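PDB 3VW5: cellobiose 2-epimerase from Ruminococcus albus, which catalyses the reversible epimerization of cellobiose to 4-O-beta-D-glucopyranosyl-D-mannose. Local coordinates for residues A[5-10]-A[381-386]; A[130-135]-A[194-199]; A[137-142]-A[187-192]; A[164-167]-A[173-176]; A[305-310]-A[376-381]. The protein carries 2 engineered substitutions. All blocks are in the same frame, centred on the assembly; numbering follows the deposited sequence.

Interaction 1: A[5-10]-A[381-386]; sequences EIRQEL and EVITRG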
# COMPACT_ATOMS: atom_id res chain seq x y z
N GLU A 5 19.48 -11.43 4.03
CA GLU A 5 19.81 -10.00 3.94
C GLU A 5 18.59 -9.13 4.20
O GLU A 5 18.65 -8.15 4.96
CB GLU A 5 20.41 -9.67 2.57
CG GLU A 5 21.68 -10.45 2.24
CD GLU A 5 22.11 -10.28 0.79
OE1 GLU A 5 21.44 -9.53 0.05
OE2 GLU A 5 23.13 -10.90 0.39
N ILE A 6 17.48 -9.50 3.58
CA ILE A 6 16.26 -8.73 3.71
C ILE A 6 15.74 -8.77 5.14
O ILE A 6 15.31 -7.74 5.68
CB ILE A 6 15.20 -9.17 2.68
CG1 ILE A 6 15.52 -8.54 1.32
CG2 ILE A 6 13.81 -8.79 3.12
CD1 ILE A 6 14.79 -9.17 0.17
N ARG A 7 15.82 -9.94 5.76
CA ARG A 7 15.39 -10.11 7.14
C ARG A 7 16.20 -9.19 8.05
O ARG A 7 15.68 -8.64 9.03
CB ARG A 7 15.54 -11.57 7.58
CG ARG A 7 14.90 -11.90 8.94
CD ARG A 7 15.09 -13.37 9.33
NE ARG A 7 13.83 -14.06 9.64
CZ ARG A 7 13.22 -14.01 10.83
NH1 ARG A 7 13.75 -13.27 11.80
NH2 ARG A 7 12.09 -14.69 11.04
N GLN A 8 17.47 -9.01 7.70
CA GLN A 8 18.37 -8.13 8.43
C GLN A 8 18.00 -6.66 8.27
O GLN A 8 18.02 -5.87 9.23
CB GLN A 8 19.80 -8.33 7.94
CG GLN A 8 20.67 -9.07 8.92
CD GLN A 8 22.03 -8.41 9.05
OE1 GLN A 8 22.13 -7.19 9.18
NE2 GLN A 8 23.09 -9.22 8.99
N GLU A 9 17.66 -6.31 7.03
CA GLU A 9 17.23 -4.95 6.71
C GLU A 9 15.96 -4.60 7.50
O GLU A 9 15.83 -3.50 8.03
CB GLU A 9 17.02 -4.79 5.20
CG GLU A 9 16.53 -3.41 4.79
CD GLU A 9 17.47 -2.30 5.22
OE1 GLU A 9 17.01 -1.15 5.39
OE2 GLU A 9 18.68 -2.59 5.37
N LEU A 10 15.05 -5.55 7.59
CA LEU A 10 13.85 -5.36 8.39
C LEU A 10 14.18 -5.21 9.88
O LEU A 10 13.78 -4.22 10.50
CB LEU A 10 12.86 -6.51 8.16
CG LEU A 10 11.39 -6.38 8.58
CD1 LEU A 10 11.00 -7.58 9.41
CD2 LEU A 10 11.05 -5.08 9.30
N GLU A 381 7.07 -10.33 3.31
CA GLU A 381 6.55 -11.22 2.29
C GLU A 381 7.63 -12.17 1.80
O GLU A 381 7.36 -13.32 1.45
CB GLU A 381 5.95 -10.43 1.12
CG GLU A 381 4.52 -9.96 1.33
CD GLU A 381 3.47 -11.08 1.22
OE1 GLU A 381 3.70 -12.08 0.48
OE2 GLU A 381 2.40 -10.95 1.87
N VAL A 382 8.86 -11.67 1.78
CA VAL A 382 10.01 -12.42 1.27
C VAL A 382 10.34 -13.50 2.26
O VAL A 382 10.50 -14.68 1.90
CB VAL A 382 11.25 -11.51 1.09
CG1 VAL A 382 12.51 -12.36 0.97
CG2 VAL A 382 11.09 -10.60 -0.13
N ILE A 383 10.41 -13.08 3.52
CA ILE A 383 10.64 -13.99 4.63
C ILE A 383 9.60 -15.11 4.60
O ILE A 383 9.94 -16.29 4.64
CB ILE A 383 10.54 -13.23 5.97
CG1 ILE A 383 11.82 -12.44 6.22
CG2 ILE A 383 10.24 -14.20 7.11
CD1 ILE A 383 11.74 -11.52 7.40
N THR A 384 8.34 -14.71 4.49
CA THR A 384 7.22 -15.63 4.63
C THR A 384 7.07 -16.63 3.48
O THR A 384 6.62 -17.75 3.69
CB THR A 384 5.92 -14.83 4.80
OG1 THR A 384 5.65 -14.66 6.20
CG2 THR A 384 4.76 -15.53 4.13
N ARG A 385 7.44 -16.22 2.26
CA ARG A 385 7.33 -17.09 1.10
C ARG A 385 8.50 -18.07 1.02
O ARG A 385 8.46 -19.05 0.28
CB ARG A 385 7.28 -16.25 -0.18
CG ARG A 385 6.05 -15.39 -0.29
CD ARG A 385 6.12 -14.49 -1.49
NE ARG A 385 5.03 -13.53 -1.48
CZ ARG A 385 4.02 -13.53 -2.34
NH1 ARG A 385 3.95 -14.45 -3.30
NH2 ARG A 385 3.07 -12.60 -2.24
N GLY A 386 9.55 -17.77 1.77
CA GLY A 386 10.76 -18.56 1.77
C GLY A 386 11.30 -19.04 0.44
O GLY A 386 11.82 -20.15 0.36
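I383 lays its CD1 methyl against the aliphatic base of R7. The closest pair is I383 CD1 to R7 CG at 3.5 Å, and R7 CB follows at 3.8 Å from the same methyl. The two side chains run at about a right angle to each other. I383 CG1 stands anti to the carbonyl carbon (chi1 -78°), and this brings CD1 up against R7. R7 bends at chi3, and I383 CD1 lies obliquely to the guanidinium; the CB and CG carbons carry the contact. A second crossing lies beside the first. I6 CD1 sits in the fork of V382, with V382 CG1 and CG2 each 4.0 Å away. L10 CD1 completes the patch from further off, 4.5 Å from I383 CD1.

The neighbouring helices shape this patch. I6 also packs on W333, V382 on V310 and I314, and L10 on F56 and L64. The segment axes approach to 9.6 Å at 137°.

On its far side helix 373-385 carries a salt bridge of its own. R385 NE meets E381 OE1 at 2.8 Å, nearly along the C-O axis of the carboxylate. R385 NH2 adds a weak bond to the same oxygen. E381 OE2 is paired with R253, and R385 NH1 with N315 and Q318.

Helices 2-19 and 373-385 are the first and last helices of the (alpha/alpha)6 barrel, so this contact closes the ring. Across the seam the chemistry is apolar. The joint rests on the fit of methyls and methylenes; the E381-R385 pair and its outside partners lie away from it.

Interaction 2: A[130-135]-A[194-199]; sequences EALALA and KADGNE
D196 lies against L132, and its carboxylate oxygen OD2 is hydrogen-bonded to the hydroxyl of Y136. Y136 directly follows segment 130-135, so this polar link still joins the same two helices. The other oxygen, D196 OD1, lies 3.5 Å from L132 CD2. D196 CG is 3.9 Å from that methyl.

L132 works with both of its methyls. CD2 turns to the carboxylate. CD1 faces the carbon part, 4.1 Å from D196 CB and 4.5 Å from A195 CB. The leucine and the aspartate run at about a right angle to each other. L132 CG is anti to the backbone N (chi1 180°), which brings the fork up to segment 194-199. D196 CG is likewise anti to its N, at chi1 -166°, which lays the carboxylate beside L132 CD2.

The touching area is small and only partly buried. L132 is the buried member, and it also packs on Y123 of helix 109-126. The acid keeps one oxygen at a hydroxyl while its CB and the other oxygen lie by the leucine. The carboxylate thus lies beside an apolar group and still has a polar partner.

Near here helix 179-196 gives way to a turn, where G197 has positive phi. N198 stands at the N-cap position of helix 199-216. The arrangement is thus the end of one helix, with the tight turn into the next, packed on a neighbouring helix of the (alpha/alpha)6 barrel.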
# COMPACT_ATOMS: atom_id res chain seq x y z
N GLU A 130 -12.38 -5.38 19.56
CA GLU A 130 -12.92 -4.05 19.34
C GLU A 130 -12.30 -3.48 18.06
O GLU A 130 -12.92 -2.67 17.36
CB GLU A 130 -12.61 -3.17 20.55
CG GLU A 130 -12.91 -1.70 20.38
CD GLU A 130 -12.41 -0.87 21.57
OE1 GLU A 130 -11.22 -1.01 21.98
OE2 GLU A 130 -13.22 -0.08 22.12
N ALA A 131 -11.07 -3.91 17.76
CA ALA A 131 -10.41 -3.57 16.51
C ALA A 131 -11.17 -4.16 15.31
O ALA A 131 -11.29 -3.52 14.26
CB ALA A 131 -8.95 -4.04 16.52
N LEU A 132 -11.67 -5.39 15.45
CA LEU A 132 -12.48 -6.03 14.41
C LEU A 132 -13.84 -5.33 14.22
O LEU A 132 -14.29 -5.12 13.09
CB LEU A 132 -12.69 -7.51 14.73
CG LEU A 132 -13.53 -8.26 13.70
CD1 LEU A 132 -12.75 -8.46 12.42
CD2 LEU A 132 -13.97 -9.60 14.24
N ALA A 133 -14.48 -4.99 15.32
CA ALA A 133 -15.67 -4.17 15.26
C ALA A 133 -15.43 -2.85 14.46
O ALA A 133 -16.19 -2.50 13.56
CB ALA A 133 -16.19 -3.88 16.67
N LEU A 134 -14.37 -2.12 14.80
CA LEU A 134 -14.05 -0.90 14.09
C LEU A 134 -13.85 -1.19 12.60
O LEU A 134 -14.26 -0.42 11.73
CB LEU A 134 -12.79 -0.31 14.68
CG LEU A 134 -13.00 0.87 15.63
CD1 LEU A 134 -14.38 0.82 16.24
CD2 LEU A 134 -11.91 0.88 16.71
N ALA A 135 -13.22 -2.31 12.30
CA ALA A 135 -13.00 -2.68 10.93
C ALA A 135 -14.34 -2.83 10.19
O ALA A 135 -14.52 -2.28 9.09
CB ALA A 135 -12.18 -3.95 10.84
N LYS A 194 -9.80 -12.62 5.62
CA LYS A 194 -8.81 -13.46 6.28
C LYS A 194 -9.07 -13.48 7.78
O LYS A 194 -9.00 -14.52 8.42
CB LYS A 194 -7.40 -12.92 5.98
CG LYS A 194 -6.27 -13.61 6.73
CD LYS A 194 -5.12 -13.91 5.79
CE LYS A 194 -4.73 -15.40 5.85
NZ LYS A 194 -3.74 -15.76 4.78
N ALA A 195 -9.38 -12.31 8.33
CA ALA A 195 -9.56 -12.17 9.77
C ALA A 195 -10.79 -12.90 10.34
O ALA A 195 -10.74 -13.39 11.48
CB ALA A 195 -9.60 -10.70 10.16
N ASP A 196 -11.88 -12.96 9.57
CA ASP A 196 -13.18 -13.29 10.15
C ASP A 196 -14.20 -13.97 9.23
O ASP A 196 -15.33 -14.25 9.64
CB ASP A 196 -13.78 -12.03 10.77
CG ASP A 196 -14.93 -12.32 11.68
OD1 ASP A 196 -14.69 -12.77 12.82
OD2 ASP A 196 -16.09 -12.08 11.26
N GLY A 197 -13.80 -14.21 7.98
CA GLY A 197 -14.58 -14.96 7.01
C GLY A 197 -16.01 -14.55 6.67
O GLY A 197 -16.75 -15.36 6.15
N ASN A 198 -16.39 -13.31 6.96
CA ASN A 198 -17.74 -12.79 6.66
C ASN A 198 -18.02 -12.78 5.17
O ASN A 198 -17.29 -12.16 4.40
CB ASN A 198 -17.91 -11.38 7.25
CG ASN A 198 -19.29 -10.77 6.94
OD1 ASN A 198 -19.40 -9.59 6.59
ND2 ASN A 198 -20.34 -11.57 7.09
N GLU A 199 -19.09 -13.46 4.76
CA GLU A 199 -19.38 -13.64 3.34
C GLU A 199 -19.89 -12.36 2.65
O GLU A 199 -19.78 -12.21 1.43
CB GLU A 199 -20.36 -14.80 3.14
CG GLU A 199 -19.79 -15.96 2.30
CD GLU A 199 -18.54 -16.62 2.92
OE1 GLU A 199 -17.59 -16.92 2.16
OE2 GLU A 199 -18.52 -16.83 4.16

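Interaction 3: A[137-142]-A[187-192]; sequences RLFEDI and EAYTEL. Engineered in segment 137-142: L138 (natural residue Pro).
A T-shaped (edge-to-face) aromatic pair, F139 on Y189, joins helices 129-145 and 179-196 of the (alpha/alpha)6 barrel. The edge of F139 points at one face of Y189, with ring centroids 5.1 Å apart and planes at 65°. F139 CD1 leads, 3.4 Å from Y189 CZ. F139 CE1 comes next, 3.6 Å from Y189 CE1, which lies in the plane of the phenylalanine ring.

F139 CG is anti to the backbone N (chi1 165°), and this swings the ring across to the tyrosine. L192 CD1 fills in at the base of F139, 4.0 Å from its CB. I142 comes from the direction opposite to Y189 and sets its CG2 3.5 Å from Y189 OH. The hydroxyl is also hydrogen-bonded to E143 OE2, so its polar need is met right next to the isoleucine methyl.

The segment axes are 12.0 Å apart at their closest, and long side chains span that distance. Other helices enclose the group: V201 lies against F139 and L192, and I112 and I116 against I142. A leucine in place of Y189 would probably leave E143 without its hydroxyl partner and the edge of F139 without an aromatic face. The contact is therefore a buried aromatic junction, apolar through its body and polar at one hydroxyl.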
# COMPACT_ATOMS: atom_id res chain seq x y z
N ARG A 137 -17.17 -1.61 11.18
CA ARG A 137 -17.81 -0.31 11.21
C ARG A 137 -17.43 0.50 9.96
O ARG A 137 -18.29 1.14 9.35
CB ARG A 137 -17.46 0.47 12.48
CG ARG A 137 -18.22 1.78 12.56
CD ARG A 137 -17.72 2.71 13.63
NE ARG A 137 -18.81 3.12 14.52
CZ ARG A 137 -19.10 2.53 15.68
NH1 ARG A 137 -18.38 1.48 16.12
NH2 ARG A 137 -20.12 2.98 16.41
N LEU A 138 -16.15 0.47 9.61
CA LEU A 138 -15.64 1.24 8.48
C LEU A 138 -15.98 0.59 7.13
O LEU A 138 -16.28 1.28 6.15
CB LEU A 138 -14.13 1.46 8.63
CG LEU A 138 -13.69 2.28 9.83
CD1 LEU A 138 -12.19 2.34 9.90
CD2 LEU A 138 -14.27 3.68 9.79
N PHE A 139 -15.94 -0.73 7.08
CA PHE A 139 -16.49 -1.46 5.95
C PHE A 139 -17.94 -1.02 5.66
O PHE A 139 -18.29 -0.74 4.52
CB PHE A 139 -16.42 -2.96 6.22
CG PHE A 139 -17.26 -3.79 5.31
CD1 PHE A 139 -16.80 -4.14 4.04
CD2 PHE A 139 -18.49 -4.29 5.72
CE1 PHE A 139 -17.57 -4.94 3.20
CE2 PHE A 139 -19.27 -5.09 4.87
CZ PHE A 139 -18.80 -5.41 3.61
N GLU A 140 -18.78 -0.94 6.70
CA GLU A 140 -20.16 -0.50 6.52
C GLU A 140 -20.25 0.93 6.00
O GLU A 140 -21.05 1.24 5.11
CB GLU A 140 -20.95 -0.65 7.82
CG GLU A 140 -21.36 -2.08 8.09
CD GLU A 140 -22.33 -2.21 9.25
OE1 GLU A 140 -22.14 -1.52 10.29
OE2 GLU A 140 -23.29 -3.01 9.11
N ASP A 141 -19.41 1.80 6.55
CA ASP A 141 -19.37 3.19 6.13
C ASP A 141 -19.00 3.33 4.66
O ASP A 141 -19.53 4.20 3.98
CB ASP A 141 -18.39 4.01 6.98
CG ASP A 141 -18.88 4.19 8.41
OD1 ASP A 141 -20.05 3.83 8.67
OD2 ASP A 141 -18.10 4.70 9.26
N ILE A 142 -18.09 2.49 4.17
CA ILE A 142 -17.67 2.59 2.78
C ILE A 142 -18.82 2.19 1.87
O ILE A 142 -19.12 2.86 0.88
CB ILE A 142 -16.42 1.71 2.47
CG1 ILE A 142 -15.14 2.40 2.96
CG2 ILE A 142 -16.27 1.45 0.98
CD1 ILE A 142 -13.92 1.49 2.87
N GLU A 187 -7.24 -4.99 -1.26
CA GLU A 187 -6.22 -5.26 -0.27
C GLU A 187 -6.82 -5.34 1.14
O GLU A 187 -6.54 -6.28 1.89
CB GLU A 187 -5.18 -4.15 -0.35
CG GLU A 187 -3.96 -4.30 0.53
CD GLU A 187 -3.13 -3.03 0.49
OE1 GLU A 187 -1.92 -3.08 0.15
OE2 GLU A 187 -3.71 -1.95 0.79
N ALA A 188 -7.62 -4.34 1.50
CA ALA A 188 -8.29 -4.28 2.81
C ALA A 188 -9.30 -5.41 3.02
O ALA A 188 -9.27 -6.09 4.04
CB ALA A 188 -8.97 -2.90 3.03
N TYR A 189 -10.20 -5.60 2.06
CA TYR A 189 -11.26 -6.60 2.19
C TYR A 189 -10.69 -8.00 2.24
O TYR A 189 -11.21 -8.86 2.96
CB TYR A 189 -12.29 -6.49 1.06
CG TYR A 189 -13.19 -5.29 1.18
CD1 TYR A 189 -14.37 -5.20 0.45
CD2 TYR A 189 -12.87 -4.24 2.04
CE1 TYR A 189 -15.21 -4.10 0.55
CE2 TYR A 189 -13.70 -3.13 2.16
CZ TYR A 189 -14.87 -3.07 1.41
OH TYR A 189 -15.70 -1.96 1.52
N THR A 190 -9.63 -8.23 1.49
CA THR A 190 -8.89 -9.48 1.60
C THR A 190 -8.52 -9.73 3.06
O THR A 190 -8.67 -10.84 3.55
CB THR A 190 -7.61 -9.49 0.75
OG1 THR A 190 -7.96 -9.32 -0.62
CG2 THR A 190 -6.86 -10.80 0.91
N GLU A 191 -8.05 -8.70 3.75
CA GLU A 191 -7.54 -8.86 5.11
C GLU A 191 -8.69 -9.04 6.10
O GLU A 191 -8.57 -9.79 7.05
CB GLU A 191 -6.63 -7.68 5.51
CG GLU A 191 -5.87 -7.84 6.83
CD GLU A 191 -4.76 -8.90 6.76
OE1 GLU A 191 -4.04 -9.09 7.78
OE2 GLU A 191 -4.59 -9.54 5.70
N LEU A 192 -9.79 -8.33 5.88
CA LEU A 192 -10.99 -8.45 6.71
C LEU A 192 -11.56 -9.85 6.58
O LEU A 192 -12.10 -10.39 7.53
CB LEU A 192 -12.06 -7.45 6.29
CG LEU A 192 -12.81 -6.70 7.40
CD1 LEU A 192 -14.19 -6.26 6.91
CD2 LEU A 192 -12.90 -7.53 8.67

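Interaction 4: A[164-167]-A[173-176]; sequences DNEA and LKAD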
# COMPACT_ATOMS: atom_id res chain seq x y z
N ASP A 164 -13.59 17.19 -5.58
CA ASP A 164 -12.55 16.78 -6.55
C ASP A 164 -11.58 15.76 -5.97
O ASP A 164 -11.09 15.91 -4.85
CB ASP A 164 -11.76 17.99 -7.06
CG ASP A 164 -12.62 18.95 -7.88
OD1 ASP A 164 -13.40 18.49 -8.74
OD2 ASP A 164 -12.50 20.18 -7.66
N ASN A 165 -11.29 14.73 -6.74
CA ASN A 165 -10.35 13.70 -6.33
C ASN A 165 -8.88 14.13 -6.52
O ASN A 165 -8.10 13.48 -7.24
CB ASN A 165 -10.66 12.41 -7.10
CG ASN A 165 -10.05 11.17 -6.45
OD1 ASN A 165 -9.11 11.25 -5.66
ND2 ASN A 165 -10.59 10.00 -6.81
N GLU A 166 -8.50 15.25 -5.90
CA GLU A 166 -7.10 15.61 -5.70
C GLU A 166 -6.55 14.59 -4.73
O GLU A 166 -7.31 13.94 -4.03
CB GLU A 166 -7.02 17.00 -5.04
CG GLU A 166 -6.72 18.16 -5.99
CD GLU A 166 -7.24 19.50 -5.47
OE1 GLU A 166 -7.02 19.82 -4.27
OE2 GLU A 166 -7.87 20.24 -6.28
N ALA A 167 -5.23 14.44 -4.68
CA ALA A 167 -4.61 13.53 -3.70
C ALA A 167 -4.34 12.15 -4.26
O ALA A 167 -3.36 11.49 -3.87
CB ALA A 167 -5.46 13.42 -2.42
N LEU A 173 -5.18 15.93 -13.51
CA LEU A 173 -6.25 15.00 -13.89
C LEU A 173 -7.47 14.95 -12.96
O LEU A 173 -8.60 15.22 -13.39
CB LEU A 173 -5.66 13.58 -14.09
CG LEU A 173 -5.31 13.15 -15.53
CD1 LEU A 173 -4.92 14.33 -16.36
CD2 LEU A 173 -4.20 12.08 -15.55
N LYS A 174 -7.26 14.59 -11.70
CA LYS A 174 -8.34 14.57 -10.71
C LYS A 174 -9.61 13.80 -11.16
O LYS A 174 -10.74 14.17 -10.81
CB LYS A 174 -8.67 16.01 -10.27
CG LYS A 174 -7.44 16.77 -9.78
CD LYS A 174 -7.80 18.06 -9.04
CE LYS A 174 -7.90 19.28 -9.97
NZ LYS A 174 -9.05 19.16 -10.93
N ALA A 175 -9.40 12.73 -11.92
CA ALA A 175 -10.47 11.83 -12.33
C ALA A 175 -11.36 11.45 -11.15
O ALA A 175 -10.94 11.52 -10.00
CB ALA A 175 -9.90 10.59 -12.97
N ASP A 176 -12.58 11.03 -11.44
CA ASP A 176 -13.52 10.65 -10.40
C ASP A 176 -13.18 9.29 -9.83
O ASP A 176 -13.20 9.09 -8.61
CB ASP A 176 -14.94 10.63 -10.97
CG ASP A 176 -15.43 12.02 -11.36
OD1 ASP A 176 -15.16 12.45 -12.53
OD2 ASP A 176 -16.07 12.69 -10.50
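E166 and K174 lie side by side and point the same way, their chains in contact along the carbons rather than at the charges. E166 CG rests on K174 CD, and E166 OE2 is 3.5 Å from that same carbon. The lysine bends at chi3 and chi4. Its NZ ends 4.9 Å from E166 OE2 and equally 4.9 Å from D164 OD2. Neither is a salt bridge, but the two acids may still draw the ammonium group weakly.

N165 is turned the other way, into the protein. Its CG is anti to the backbone N (chi1 -162°), which sets the amide alongside residues 175 and 176. N165 ND2 donates to D176 O at 3.3 Å, with an N-H...O angle of 158°. The acceptor lies in the amide plane of N165, but the donor stands well above the carbonyl plane of D176, 60° out of it. N165 ND2 also bonds to E154 OE2, and N165 OD1 to H108 NE2. Three partners thus fix the rotation of one buried amide. A leucine at N165 would probably leave D176 O and E154 without their donor and H108 without its mate, and let the two arms of the loop drift apart.

The backbones come close here, with N165 CA 4.9 Å from K174 CA. N165 is the centre of an inverse gamma turn. H108 and E154 belong to strands of the five-stranded sheet. Strand 177-178, just after D176, belongs to another. The arrangement is a long connecting loop whose two arms, 164-167 and 173-176, come together and are tied to the sheet through one asparagine.

Interaction 5: A[305-310]-A[376-381]; sequences VQAEAV and GRMCME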
# COMPACT_ATOMS: atom_id res chain seq x y z
N VAL A 305 7.93 1.40 -5.40
CA VAL A 305 7.87 0.67 -6.65
C VAL A 305 8.90 -0.47 -6.67
O VAL A 305 8.60 -1.57 -7.12
CB VAL A 305 8.03 1.62 -7.85
CG1 VAL A 305 8.09 0.84 -9.15
CG2 VAL A 305 6.86 2.58 -7.90
N GLN A 306 10.11 -0.21 -6.17
CA GLN A 306 11.16 -1.23 -6.12
C GLN A 306 10.70 -2.36 -5.22
O GLN A 306 10.80 -3.54 -5.58
CB GLN A 306 12.49 -0.67 -5.60
CG GLN A 306 13.10 0.50 -6.40
CD GLN A 306 12.92 0.34 -7.91
OE1 GLN A 306 13.47 -0.59 -8.52
NE2 GLN A 306 12.14 1.24 -8.50
N ALA A 307 10.20 -1.99 -4.04
CA ALA A 307 9.74 -2.96 -3.06
C ALA A 307 8.61 -3.85 -3.61
O ALA A 307 8.66 -5.07 -3.48
CB ALA A 307 9.31 -2.25 -1.79
N GLU A 308 7.60 -3.24 -4.23
CA GLU A 308 6.51 -4.02 -4.81
C GLU A 308 6.99 -4.92 -5.95
O GLU A 308 6.45 -6.01 -6.15
CB GLU A 308 5.37 -3.13 -5.29
CG GLU A 308 4.70 -2.34 -4.17
CD GLU A 308 4.14 -3.23 -3.06
OE1 GLU A 308 3.70 -4.35 -3.37
OE2 GLU A 308 4.16 -2.79 -1.88
N ALA A 309 8.00 -4.48 -6.70
CA ALA A 309 8.51 -5.31 -7.78
C ALA A 309 9.20 -6.59 -7.25
O ALA A 309 9.11 -7.66 -7.86
CB ALA A 309 9.43 -4.53 -8.69
N VAL A 310 9.86 -6.48 -6.09
CA VAL A 310 10.49 -7.64 -5.45
C VAL A 310 9.44 -8.71 -5.13
O VAL A 310 9.58 -9.87 -5.54
CB VAL A 310 11.28 -7.25 -4.18
CG1 VAL A 310 11.69 -8.48 -3.40
CG2 VAL A 310 12.51 -6.47 -4.57
N GLY A 376 8.48 -2.40 4.54
CA GLY A 376 8.12 -3.39 5.55
C GLY A 376 7.44 -4.62 4.97
O GLY A 376 7.86 -5.76 5.23
N ARG A 377 6.41 -4.41 4.16
CA ARG A 377 5.69 -5.55 3.60
C ARG A 377 6.59 -6.45 2.76
O ARG A 377 6.50 -7.67 2.84
CB ARG A 377 4.45 -5.12 2.82
CG ARG A 377 3.50 -6.28 2.58
CD ARG A 377 2.14 -5.81 2.08
NE ARG A 377 2.26 -5.05 0.84
CZ ARG A 377 1.25 -4.47 0.21
NH1 ARG A 377 0.02 -4.58 0.69
NH2 ARG A 377 1.47 -3.80 -0.91
N MET A 378 7.47 -5.84 1.95
CA MET A 378 8.39 -6.63 1.11
C MET A 378 9.28 -7.55 1.94
O MET A 378 9.48 -8.72 1.61
CB MET A 378 9.25 -5.71 0.25
CG MET A 378 10.24 -6.45 -0.64
SD MET A 378 11.75 -5.48 -0.83
CE MET A 378 12.36 -5.45 0.86
N CYS A 379 9.83 -7.02 3.03
CA CYS A 379 10.69 -7.82 3.87
C CYS A 379 9.91 -9.02 4.39
O CYS A 379 10.34 -10.18 4.22
CB CYS A 379 11.28 -6.97 5.00
SG CYS A 379 12.31 -5.60 4.38
N MET A 380 8.74 -8.75 4.97
CA MET A 380 7.91 -9.81 5.53
C MET A 380 7.42 -10.80 4.50
O MET A 380 7.37 -12.01 4.77
CB MET A 380 6.74 -9.22 6.31
CG MET A 380 7.24 -8.31 7.40
SD MET A 380 5.98 -7.59 8.44
CE MET A 380 6.26 -5.83 8.19
N GLU A 381 7.07 -10.33 3.31
CA GLU A 381 6.55 -11.22 2.29
C GLU A 381 7.63 -12.17 1.80
O GLU A 381 7.36 -13.32 1.45
CB GLU A 381 5.95 -10.43 1.12
CG GLU A 381 4.52 -9.96 1.33
CD GLU A 381 3.47 -11.08 1.22
OE1 GLU A 381 3.70 -12.08 0.48
OE2 GLU A 381 2.40 -10.95 1.87
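M378 reaches from helix 373-385 onto A307 and V310 of helix 303-318. Its CB starts the contact, 4.0 Å from A307 CB. With CG anti to the backbone N (chi1 179°), the chain heads for the other helix, and M378 CG lies 3.5 Å from A307 O. The same carbon is 3.7 Å from V310 CG1. The chain then bends at chi2 and chi3. SD settles on the valine, 3.8 Å from V310 CB. The terminal CE leaves the pair and comes near I6 CG2 of helix 2-19.

One residue back, R377 makes the polar half. Its NH2 donates to E308 OE2 at 3.0 Å, with an N-H...O angle of 157°, as part of a salt bridge. The carboxylate oxygen lies near the guanidinium plane, at its edge. The donor, however, approaches from above the carboxylate plane, and the two flat groups are turned 82° apart.

Further groups hold both. E308 OE2 also bonds to H374, and E308 OE1 to W249. R377 NH2 has a second salt bridge to E246, and NH1 one to E187 and a hydrogen bond to Y117.

The segments run nearly parallel, 8.9 Å apart at their closest, as fits neighbouring inner helices of an (alpha/alpha)6 barrel. All five touching residues are buried. The charges are thus met by a shared network of opposite charges and hydrogen bonds, while the methionine supplies the apolar fill between the helices.

Interactions 1 and 5 share helix 373-385 and E381, and they touch through I6, L10 and C379. One closes the barrel ring with methyls. The other is buried deeper and adds a salt bridge. Interactions 2 and 3 form a similar pair on helices 129-145 and 179-196, with L192 packed on L132. Interaction 3 is a buried aromatic junction, and interaction 2, at the helix end, is smaller and only partly buried. E187 and R377 join interaction 3 to interaction 5 by a salt bridge. Interaction 4 stands apart, about 22 Å or more from the others between centres. It lies in a loop, and it combines a side-chain-to-backbone hydrogen bond with packing of the E166 and K174 chains.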